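Local atomic coordinates of signal transduction histidine kinase, LytS (Clostridium beijerinckii, PDB entry 5XSJ), a protein that probably autophosphorylates on histidine with ATP as a membrane-bound two-component sensor kinase, represented here by its N-terminal four-helix part, outside the kinase region. Residues D34-Y39 with E49-E54; K92-A97 with Y108-A113; K26-S31 with K59-N64. All blocks are in the same frame, centred on the assembly; numbering follows the deposited sequence.

Contact 1: D34-Y39 with E49-E54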
loop_
_atom_site.group_PDB
_atom_site.type_symbol
_atom_site.label_atom_id
_atom_site.label_comp_id
_atom_site.label_asym_id
_atom_site.label_seq_id
_atom_site.Cartn_x
_atom_site.Cartn_y
_atom_site.Cartn_z
ATOM N N ASP B 34 -15.607 7.953 -7.885
ATOM C CA ASP B 34 -15.395 9.367 -7.647
ATOM C C ASP B 34 -16.649 10.035 -7.076
ATOM O O ASP B 34 -16.581 10.788 -6.095
ATOM C CB ASP B 34 -14.961 10.033 -8.952
ATOM C CG ASP B 34 -14.645 11.500 -8.781
ATOM O OD1 ASP B 34 -14.335 11.925 -7.645
ATOM O OD2 ASP B 34 -14.706 12.231 -9.787
ATOM N N ASN B 35 -17.802 9.733 -7.671
ATOM C CA ASN B 35 -19.052 10.296 -7.198
ATOM C C ASN B 35 -19.415 9.738 -5.834
ATOM O O ASN B 35 -19.830 10.487 -4.954
ATOM C CB ASN B 35 -20.166 10.040 -8.218
ATOM C CG ASN B 35 -20.093 11.000 -9.385
ATOM O OD1 ASN B 35 -20.511 12.141 -9.265
ATOM N ND2 ASN B 35 -19.520 10.558 -10.507
ATOM N N PHE B 36 -19.223 8.431 -5.661
ATOM C CA PHE B 36 -19.385 7.777 -4.357
ATOM C C PHE B 36 -18.583 8.482 -3.260
ATOM O O PHE B 36 -19.126 8.837 -2.221
ATOM C CB PHE B 36 -18.963 6.303 -4.455
ATOM C CG PHE B 36 -18.807 5.616 -3.127
ATOM C CD1 PHE B 36 -19.916 5.244 -2.383
ATOM C CD2 PHE B 36 -17.544 5.316 -2.632
ATOM C CE1 PHE B 36 -19.777 4.596 -1.164
ATOM C CE2 PHE B 36 -17.396 4.666 -1.414
ATOM C CZ PHE B 36 -18.512 4.305 -0.676
ATOM N N ASN B 37 -17.284 8.670 -3.506
ATOM C CA ASN B 37 -16.402 9.386 -2.589
ATOM C C ASN B 37 -16.946 10.761 -2.210
ATOM O O ASN B 37 -17.057 11.098 -1.030
ATOM C CB ASN B 37 -15.012 9.541 -3.206
ATOM C CG ASN B 37 -14.204 8.241 -3.195
ATOM O OD1 ASN B 37 -14.483 7.320 -2.426
ATOM N ND2 ASN B 37 -13.188 8.176 -4.043
ATOM N N GLN B 38 -17.288 11.559 -3.213
ATOM C CA GLN B 38 -17.839 12.892 -2.960
ATOM C C GLN B 38 -19.126 12.829 -2.169
ATOM O O GLN B 38 -19.370 13.679 -1.314
ATOM C CB GLN B 38 -18.077 13.639 -4.272
ATOM C CG GLN B 38 -16.783 13.967 -5.032
ATOM C CD GLN B 38 -17.074 14.549 -6.398
ATOM O OE1 GLN B 38 -17.707 15.601 -6.519
ATOM N NE2 GLN B 38 -16.662 13.839 -7.439
ATOM N N TYR B 39 -19.954 11.823 -2.438
ATOM C CA TYR B 39 -21.214 11.711 -1.715
ATOM C C TYR B 39 -20.989 11.461 -0.231
ATOM O O TYR B 39 -21.596 12.125 0.609
ATOM C CB TYR B 39 -22.088 10.602 -2.286
ATOM C CG TYR B 39 -23.392 10.448 -1.529
ATOM C CD1 TYR B 39 -24.343 11.475 -1.528
ATOM C CD2 TYR B 39 -23.672 9.296 -0.813
ATOM C CE1 TYR B 39 -25.544 11.352 -0.828
ATOM C CE2 TYR B 39 -24.873 9.155 -0.111
ATOM C CZ TYR B 39 -25.803 10.190 -0.127
ATOM O OH TYR B 39 -26.992 10.054 0.551
ATOM N N GLU B 49 -26.690 9.738 -7.066
ATOM C CA GLU B 49 -27.364 9.423 -8.319
ATOM C C GLU B 49 -26.370 9.042 -9.410
ATOM O O GLU B 49 -26.565 8.057 -10.131
ATOM C CB GLU B 49 -28.214 10.615 -8.774
ATOM C CG GLU B 49 -29.064 10.337 -10.000
ATOM C CD GLU B 49 -29.738 11.593 -10.545
ATOM O OE1 GLU B 49 -30.373 11.514 -11.617
ATOM O OE2 GLU B 49 -29.615 12.666 -9.914
ATOM N N SER B 50 -25.306 9.826 -9.546
ATOM C CA SER B 50 -24.275 9.518 -10.529
ATOM C C SER B 50 -23.488 8.264 -10.151
ATOM O O SER B 50 -23.108 7.481 -11.019
ATOM C CB SER B 50 -23.310 10.690 -10.694
ATOM O OG SER B 50 -23.963 11.799 -11.277
ATOM N N TYR B 51 -23.226 8.079 -8.863
ATOM C CA TYR B 51 -22.560 6.853 -8.398
ATOM C C TYR B 51 -23.330 5.639 -8.888
ATOM O O TYR B 51 -22.770 4.680 -9.407
ATOM C CB TYR B 51 -22.469 6.838 -6.868
ATOM C CG TYR B 51 -22.692 5.466 -6.267
ATOM C CD1 TYR B 51 -21.663 4.541 -6.236
ATOM C CD2 TYR B 51 -23.922 5.090 -5.723
ATOM C CE1 TYR B 51 -21.844 3.283 -5.720
ATOM C CE2 TYR B 51 -24.117 3.793 -5.175
ATOM C CZ TYR B 51 -23.047 2.909 -5.187
ATOM O OH TYR B 51 -23.097 1.630 -4.689
ATOM N N ASN B 52 -24.641 5.715 -8.720
ATOM C CA ASN B 52 -25.518 4.596 -8.994
ATOM C C ASN B 52 -25.667 4.346 -10.490
ATOM O O ASN B 52 -25.549 3.206 -10.947
ATOM C CB ASN B 52 -26.876 4.832 -8.339
ATOM C CG ASN B 52 -27.817 3.670 -8.535
ATOM O OD1 ASN B 52 -28.946 3.834 -9.020
ATOM N ND2 ASN B 52 -27.343 2.471 -8.186
ATOM N N ASN B 53 -25.894 5.413 -11.252
ATOM C CA ASN B 53 -25.984 5.320 -12.709
ATOM C C ASN B 53 -24.732 4.725 -13.338
ATOM O O ASN B 53 -24.807 3.869 -14.225
ATOM C CB ASN B 53 -26.248 6.702 -13.320
ATOM C CG ASN B 53 -27.671 7.217 -13.044
ATOM O OD1 ASN B 53 -28.490 6.538 -12.426
ATOM N ND2 ASN B 53 -27.949 8.434 -13.487
ATOM N N GLU B 54 -23.568 5.186 -12.898
ATOM C CA GLU B 54 -22.333 4.681 -13.471
ATOM C C GLU B 54 -22.107 3.196 -13.158
ATOM O O GLU B 54 -21.656 2.471 -14.042
ATOM C CB GLU B 54 -21.148 5.530 -13.005
ATOM C CG GLU B 54 -21.205 6.969 -13.523
ATOM C CD GLU B 54 -20.913 7.073 -15.016
ATOM O OE1 GLU B 54 -20.107 6.283 -15.552
ATOM O OE2 GLU B 54 -21.489 7.951 -15.674
HETATM O O HOH W 1 -22.077 14.111 -10.994
#

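Contact 2: K92-A97 with Y108-A113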
loop_
_atom_site.group_PDB
_atom_site.type_symbol
_atom_site.label_atom_id
_atom_site.label_comp_id
_atom_site.label_asym_id
_atom_site.label_seq_id
_atom_site.Cartn_x
_atom_site.Cartn_y
_atom_site.Cartn_z
ATOM N N LYS B 92 -22.562 0.149 -1.174
ATOM C CA LYS B 92 -23.931 0.275 -0.671
ATOM C C LYS B 92 -23.957 0.207 0.851
ATOM O O LYS B 92 -24.696 0.956 1.504
ATOM C CB LYS B 92 -24.847 -0.800 -1.278
ATOM C CG LYS B 92 -25.323 -0.444 -2.686
ATOM C CD LYS B 92 -26.377 -1.417 -3.235
ATOM C CE LYS B 92 -26.785 -1.024 -4.668
ATOM N NZ LYS B 92 -27.670 -2.016 -5.351
ATOM N N ASN B 93 -23.151 -0.684 1.424
ATOM C CA ASN B 93 -23.061 -0.756 2.876
ATOM C C ASN B 93 -22.534 0.550 3.463
ATOM O O ASN B 93 -23.020 1.007 4.496
ATOM C CB ASN B 93 -22.180 -1.927 3.317
ATOM C CG ASN B 93 -22.827 -3.268 3.046
ATOM O OD1 ASN B 93 -24.029 -3.352 2.822
ATOM N ND2 ASN B 93 -22.032 -4.319 3.039
ATOM N N THR B 94 -21.555 1.156 2.799
ATOM C CA THR B 94 -21.037 2.449 3.245
ATOM C C THR B 94 -22.141 3.506 3.189
ATOM O O THR B 94 -22.342 4.238 4.143
ATOM C CB THR B 94 -19.834 2.938 2.397
ATOM O OG1 THR B 94 -18.801 1.947 2.390
ATOM C CG2 THR B 94 -19.276 4.236 2.951
ATOM N N ILE B 95 -22.850 3.581 2.066
ATOM C CA ILE B 95 -23.897 4.580 1.880
ATOM C C ILE B 95 -24.978 4.404 2.943
ATOM O O ILE B 95 -25.471 5.364 3.535
ATOM C CB ILE B 95 -24.518 4.474 0.468
ATOM C CG1 ILE B 95 -23.521 4.937 -0.590
ATOM C CG2 ILE B 95 -25.801 5.284 0.367
ATOM C CD1 ILE B 95 -24.040 4.752 -1.988
ATOM N N SER B 96 -25.315 3.151 3.203
ATOM C CA SER B 96 -26.304 2.817 4.210
ATOM C C SER B 96 -25.915 3.284 5.620
ATOM O O SER B 96 -26.730 3.865 6.321
ATOM C CB SER B 96 -26.548 1.313 4.192
ATOM O OG SER B 96 -27.484 0.950 5.176
ATOM N N ALA B 97 -24.682 3.033 6.039
ATOM C CA ALA B 97 -24.227 3.487 7.351
ATOM C C ALA B 97 -24.127 5.005 7.388
ATOM O O ALA B 97 -24.438 5.636 8.392
ATOM C CB ALA B 97 -22.873 2.853 7.709
ATOM N N TYR B 108 -15.721 2.686 8.094
ATOM C CA TYR B 108 -14.341 2.880 7.670
ATOM C C TYR B 108 -13.869 1.748 6.759
ATOM O O TYR B 108 -13.369 1.994 5.666
ATOM C CB TYR B 108 -13.420 2.999 8.884
ATOM C CG TYR B 108 -11.955 2.978 8.526
ATOM C CD1 TYR B 108 -11.315 4.121 8.065
ATOM C CD2 TYR B 108 -11.208 1.804 8.639
ATOM C CE1 TYR B 108 -9.963 4.101 7.721
ATOM C CE2 TYR B 108 -9.865 1.773 8.302
ATOM C CZ TYR B 108 -9.245 2.922 7.843
ATOM O OH TYR B 108 -7.904 2.879 7.506
ATOM N N ASP B 109 -14.052 0.512 7.209
ATOM C CA ASP B 109 -13.647 -0.666 6.439
ATOM C C ASP B 109 -14.335 -0.756 5.078
ATOM O O ASP B 109 -13.679 -0.952 4.062
ATOM C CB ASP B 109 -13.939 -1.941 7.236
ATOM C CG ASP B 109 -12.946 -2.159 8.365
ATOM O OD1 ASP B 109 -11.980 -1.366 8.455
ATOM O OD2 ASP B 109 -13.124 -3.124 9.151
ATOM N N ASP B 110 -15.662 -0.632 5.070
ATOM C CA ASP B 110 -16.429 -0.659 3.825
ATOM C C ASP B 110 -16.009 0.455 2.892
ATOM O O ASP B 110 -15.950 0.270 1.690
ATOM C CB ASP B 110 -17.927 -0.538 4.105
ATOM C CG ASP B 110 -18.515 -1.795 4.702
ATOM O OD1 ASP B 110 -18.058 -2.891 4.329
ATOM O OD2 ASP B 110 -19.451 -1.685 5.526
ATOM N N PHE B 111 -15.736 1.621 3.463
ATOM C CA PHE B 111 -15.370 2.798 2.688
ATOM C C PHE B 111 -14.036 2.553 1.990
ATOM O O PHE B 111 -13.884 2.812 0.797
ATOM C CB PHE B 111 -15.287 4.020 3.609
ATOM C CG PHE B 111 -15.276 5.333 2.892
ATOM C CD1 PHE B 111 -15.753 5.442 1.598
ATOM C CD2 PHE B 111 -14.783 6.468 3.522
ATOM C CE1 PHE B 111 -15.754 6.669 0.938
ATOM C CE2 PHE B 111 -14.784 7.687 2.875
ATOM C CZ PHE B 111 -15.268 7.789 1.579
ATOM N N VAL B 112 -13.078 2.054 2.762
ATOM C CA VAL B 112 -11.778 1.651 2.251
ATOM C C VAL B 112 -11.883 0.517 1.236
ATOM O O VAL B 112 -11.289 0.591 0.156
ATOM C CB VAL B 112 -10.855 1.221 3.414
ATOM C CG1 VAL B 112 -9.640 0.478 2.894
ATOM C CG2 VAL B 112 -10.436 2.445 4.203
ATOM N N ALA B 113 -12.632 -0.529 1.571
ATOM C CA ALA B 113 -12.752 -1.671 0.653
ATOM C C ALA B 113 -13.325 -1.244 -0.700
ATOM O O ALA B 113 -12.842 -1.680 -1.741
ATOM C CB ALA B 113 -13.606 -2.778 1.268
#

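Contact 3: K26-S31 with K59-N64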
loop_
_atom_site.group_PDB
_atom_site.type_symbol
_atom_site.label_atom_id
_atom_site.label_comp_id
_atom_site.label_asym_id
_atom_site.label_seq_id
_atom_site.Cartn_x
_atom_site.Cartn_y
_atom_site.Cartn_z
ATOM N N LYS B 26 -14.308 0.812 -17.678
ATOM C CA LYS B 26 -13.284 1.356 -16.789
ATOM C C LYS B 26 -13.633 2.782 -16.370
ATOM O O LYS B 26 -13.548 3.127 -15.194
ATOM C CB LYS B 26 -11.919 1.300 -17.480
ATOM C CG LYS B 26 -10.733 1.647 -16.590
ATOM C CD LYS B 26 -9.430 1.486 -17.359
ATOM C CE LYS B 26 -8.246 1.738 -16.433
ATOM N NZ LYS B 26 -8.549 2.908 -15.540
ATOM N N GLN B 27 -14.057 3.601 -17.328
ATOM C CA GLN B 27 -14.525 4.953 -17.025
ATOM C C GLN B 27 -15.753 4.947 -16.103
ATOM O O GLN B 27 -15.854 5.769 -15.183
ATOM C CB GLN B 27 -14.885 5.703 -18.303
ATOM C CG GLN B 27 -13.792 5.846 -19.344
ATOM C CD GLN B 27 -14.262 6.715 -20.528
ATOM O OE1 GLN B 27 -15.395 6.574 -21.034
ATOM N NE2 GLN B 27 -13.395 7.630 -20.957
ATOM N N HIS B 28 -16.695 4.040 -16.350
ATOM C CA HIS B 28 -17.889 3.960 -15.486
ATOM C C HIS B 28 -17.503 3.640 -14.048
ATOM O O HIS B 28 -18.006 4.245 -13.098
ATOM C CB HIS B 28 -18.871 2.894 -15.983
ATOM C CG HIS B 28 -19.517 3.216 -17.292
ATOM N ND1 HIS B 28 -20.099 4.446 -17.546
ATOM C CD2 HIS B 28 -19.698 2.478 -18.408
ATOM C CE1 HIS B 28 -20.584 4.449 -18.774
ATOM N NE2 HIS B 28 -20.346 3.273 -19.324
ATOM N N VAL B 29 -16.628 2.651 -13.889
ATOM C CA VAL B 29 -16.186 2.258 -12.558
ATOM C C VAL B 29 -15.472 3.428 -11.888
ATOM O O VAL B 29 -15.791 3.779 -10.758
ATOM C CB VAL B 29 -15.243 1.029 -12.591
ATOM C CG1 VAL B 29 -14.797 0.705 -11.203
ATOM C CG2 VAL B 29 -15.947 -0.188 -13.219
ATOM N N ASP B 30 -14.524 4.039 -12.594
ATOM C CA ASP B 30 -13.808 5.197 -12.056
ATOM C C ASP B 30 -14.760 6.332 -11.699
ATOM O O ASP B 30 -14.659 6.920 -10.628
ATOM C CB ASP B 30 -12.750 5.695 -13.046
ATOM C CG ASP B 30 -11.645 4.658 -13.291
ATOM O OD1 ASP B 30 -11.639 3.609 -12.603
ATOM O OD2 ASP B 30 -10.781 4.888 -14.169
ATOM N N SER B 31 -15.700 6.640 -12.582
ATOM C CA SER B 31 -16.607 7.746 -12.307
ATOM C C SER B 31 -17.557 7.402 -11.160
ATOM O O SER B 31 -17.932 8.269 -10.347
ATOM C CB SER B 31 -17.390 8.114 -13.564
ATOM O OG SER B 31 -18.442 9.001 -13.242
ATOM N N LYS B 59 -21.937 -2.541 -14.929
ATOM C CA LYS B 59 -22.517 -3.873 -14.781
ATOM C C LYS B 59 -23.124 -4.426 -16.089
ATOM O O LYS B 59 -22.868 -5.579 -16.468
ATOM C CB LYS B 59 -23.585 -3.829 -13.683
ATOM C CG LYS B 59 -24.231 -5.162 -13.380
ATOM C CD LYS B 59 -23.313 -6.067 -12.567
ATOM C CE LYS B 59 -23.956 -7.442 -12.373
ATOM N NZ LYS B 59 -23.002 -8.424 -11.793
ATOM N N GLN B 60 -23.923 -3.611 -16.776
ATOM C CA GLN B 60 -24.586 -4.036 -18.013
ATOM C C GLN B 60 -23.583 -4.340 -19.108
ATOM O O GLN B 60 -23.704 -5.340 -19.812
ATOM C CB GLN B 60 -25.565 -2.957 -18.509
ATOM C CG GLN B 60 -26.551 -3.433 -19.600
ATOM C CD GLN B 60 -25.980 -3.342 -21.016
ATOM O OE1 GLN B 60 -24.888 -2.799 -21.228
ATOM N NE2 GLN B 60 -26.725 -3.862 -21.994
ATOM N N LYS B 61 -22.601 -3.459 -19.264
ATOM C CA LYS B 61 -21.613 -3.633 -20.324
ATOM C C LYS B 61 -20.685 -4.815 -20.055
ATOM O O LYS B 61 -20.287 -5.510 -20.984
ATOM C CB LYS B 61 -20.823 -2.340 -20.526
ATOM C CG LYS B 61 -21.708 -1.235 -21.073
ATOM C CD LYS B 61 -20.998 0.092 -21.242
ATOM C CE LYS B 61 -22.011 1.157 -21.707
ATOM N NZ LYS B 61 -21.422 2.520 -21.814
ATOM N N ILE B 62 -20.349 -5.060 -18.792
ATOM C CA ILE B 62 -19.614 -6.284 -18.463
ATOM C C ILE B 62 -20.446 -7.508 -18.872
ATOM O O ILE B 62 -19.928 -8.468 -19.456
ATOM C CB ILE B 62 -19.263 -6.365 -16.962
ATOM C CG1 ILE B 62 -18.228 -5.295 -16.598
ATOM C CG2 ILE B 62 -18.720 -7.755 -16.617
ATOM C CD1 ILE B 62 -18.039 -5.141 -15.114
ATOM N N GLY B 63 -21.741 -7.462 -18.564
ATOM C CA GLY B 63 -22.669 -8.502 -18.982
ATOM C C GLY B 63 -22.687 -8.668 -20.495
ATOM O O GLY B 63 -22.740 -9.780 -21.005
ATOM N N ASN B 64 -22.622 -7.559 -21.219
ATOM C CA ASN B 64 -22.641 -7.628 -22.668
ATOM C C ASN B 64 -21.411 -8.347 -23.210
ATOM O O ASN B 64 -21.534 -9.221 -24.058
ATOM C CB ASN B 64 -22.751 -6.230 -23.275
ATOM C CG ASN B 64 -22.792 -6.263 -24.800
ATOM O OD1 ASN B 64 -23.725 -6.812 -25.394
ATOM N ND2 ASN B 64 -21.780 -5.676 -25.438
#

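Contact 1: D34-Y39 with E49-E54
The rings of Phe36 and Tyr51 sit side by side as an oblique pair, inclined at 44° with centroids 5.8 Å apart. The side chains come closest where Phe36 CB meets Tyr51 CD1 at 3.7 Å. The third flat group is the amide of Asn35, one face of which carries the Ser50 methylene, with Ser50 CB 3.5 Å from Asn35 CG. A water tilted out of the amide plane, on the side of Ser50, bridges the helices, donating to Asn35 OD1 at 3.1 Å and lying 3.0 Å from Ser50 OG. The amide nitrogen turns back to the Ser31 carbonyl of its own helix, which together with the water fixes the rotation of the group. Phe36 CG lies opposite its own backbone N (chi1 168°), sending the ring inward, while Asn35 stays on the partly open flank. No direct hydrogen bond joins the segments; they rely on close backbones, the CA atoms of Asn35 and Tyr51 being 5.1 Å apart. Helices 15-42 and 45-67 run antiparallel here, their local axes 7.9 Å apart, as successive members of a four-helix bundle. Helix 73-99 takes up the inner ends of both rings: Phe36 packs on Ser91 and Thr94, and Tyr51 OH is hydrogen-bonded to Ser91 OG. Ala114 of helix 104-133 also touches Phe36.

Contact 2: K92-A97 with Y108-A113
Asp110 is the first residue of 108-113 to touch 92-97, against Thr94 and Asn93, and it does so at a kink: the backbone N atoms of Asp109 and Asp110 lack a bond to the preceding turn of helix 104-133. The end of Asp109 leads away from 92-97, and its OD2 pairs outside the two segments, in a salt bridge with a basic side chain on the chain of another protein. Asp110 uses two parts of its side chain. Its CB lies against the hydroxyl of Thr94, at 3.1 Å from Thr94 OG1, the two side chains passing each other in opposite directions. Its carboxylate bends aside along the helix surface, with CG opposite its own carbonyl carbon (chi1 -73°), and Asp110 OD2 reaches 3.5 Å from Asn93 CB. The carboxylate thus touches the methylene of the asparagine and makes no hydrogen bond to its amide. Phe111 follows and supplies the apolar half. Thr94 CG2 lies 4.0 Å from both Phe111 CD1 and Phe111 CB, beside the root of a ring that it meets obliquely. Farther along, this ring packs on Asn37 and Ile40 of helix 15-42 and makes a cation-pi contact with Lys115. The local axes of the two segments come within 8.5 Å, their directions 140° apart, so these consecutive bundle helices are antiparallel but well off 180° here. Chemically, Thr94 serves two ends: its methyl joins the buried aromatic side, while its hydroxyl is hydrogen-bonded to Ser90 O one turn back. Although Thr94 OG1 approaches Phe111 N, the angle is too poor for a bond. The helices are therefore held here by shape and van der Waals contact, with the threonine's polar need met inside its own helix.

Contact 3: K26-S31 with K59-N64
His28 and Lys61 meet through one hydrogen bond on the outside of an antiparallel four-helix bundle, linking helix 15-42 to helix 45-67. Lys61 NZ donates to His28 NE2 at 2.8 Å, arriving at the ring edge only 7° out of the ring plane. The lysine gets there as a long straight chain: its first torsion places CG opposite the carbonyl carbon (chi1 -67°), and every later bond is extended, so that it crosses the imidazole side chain at about a right angle. Both ends of this bond have second partners. His28 ND1 is hydrogen-bonded to OE1 of Glu54, about two turns before Lys61 on helix 45-67, so the imidazole is gripped at both nitrogens and its rotation is fixed. Acceptance at NE2 together with a carboxylate at ND1 is consistent with a neutral ring protonated at ND1. Lys61 NZ also forms a salt bridge with Glu24 OE1, one turn before His28; Glu24 would help to balance the lysine's charge, while Glu54 probably orients the imidazole. Beneath this polar row, His28 packs on Leu57 and Ala58, and the aliphatic part of Lys61 lies on Ile21 and Ile25. Farther in, Ile62 packs on Ile25 of helix 15-42 and on Leu80 and Leu84 of helix 73-99, while Val29 touches Ala58 and, on helix 104-133, Cys121. On another flank of helix 15-42, Lys26 makes a weak salt bridge to Asp30, with Lys26 NZ 3.3 Å from Asp30 OD2, and packs on Gln130 of the second subunit. The last methylenes of Lys61 come up to the same corner of the imidazole, with Lys61 CE 3.6 Å from His28 NE2 and Lys61 CD 3.9 Å from His28 CD2.

Contacts 1 and 3 join the same two helices, 15-42 and 45-67, at different levels, whereas contact 2 pairs helices 73-99 and 104-133. Contacts 1 and 2 are partly buried and share the bundle interior: Phe36 CE2 lies 3.5 Å from Phe111 CE1, and Tyr51 CE2 lies 3.3 Å from Ile95 CD1. Contact 3 is at the surface and carries the sole direct hydrogen bond between segments among the three. Contact 1 mixes aromatic packing with a water bridge, and contact 2 rests on packing alone. Glu54 couples contacts 1 and 3 through His28. Contacts 2 and 3 do not touch, their nearest atoms being about 9 Å apart.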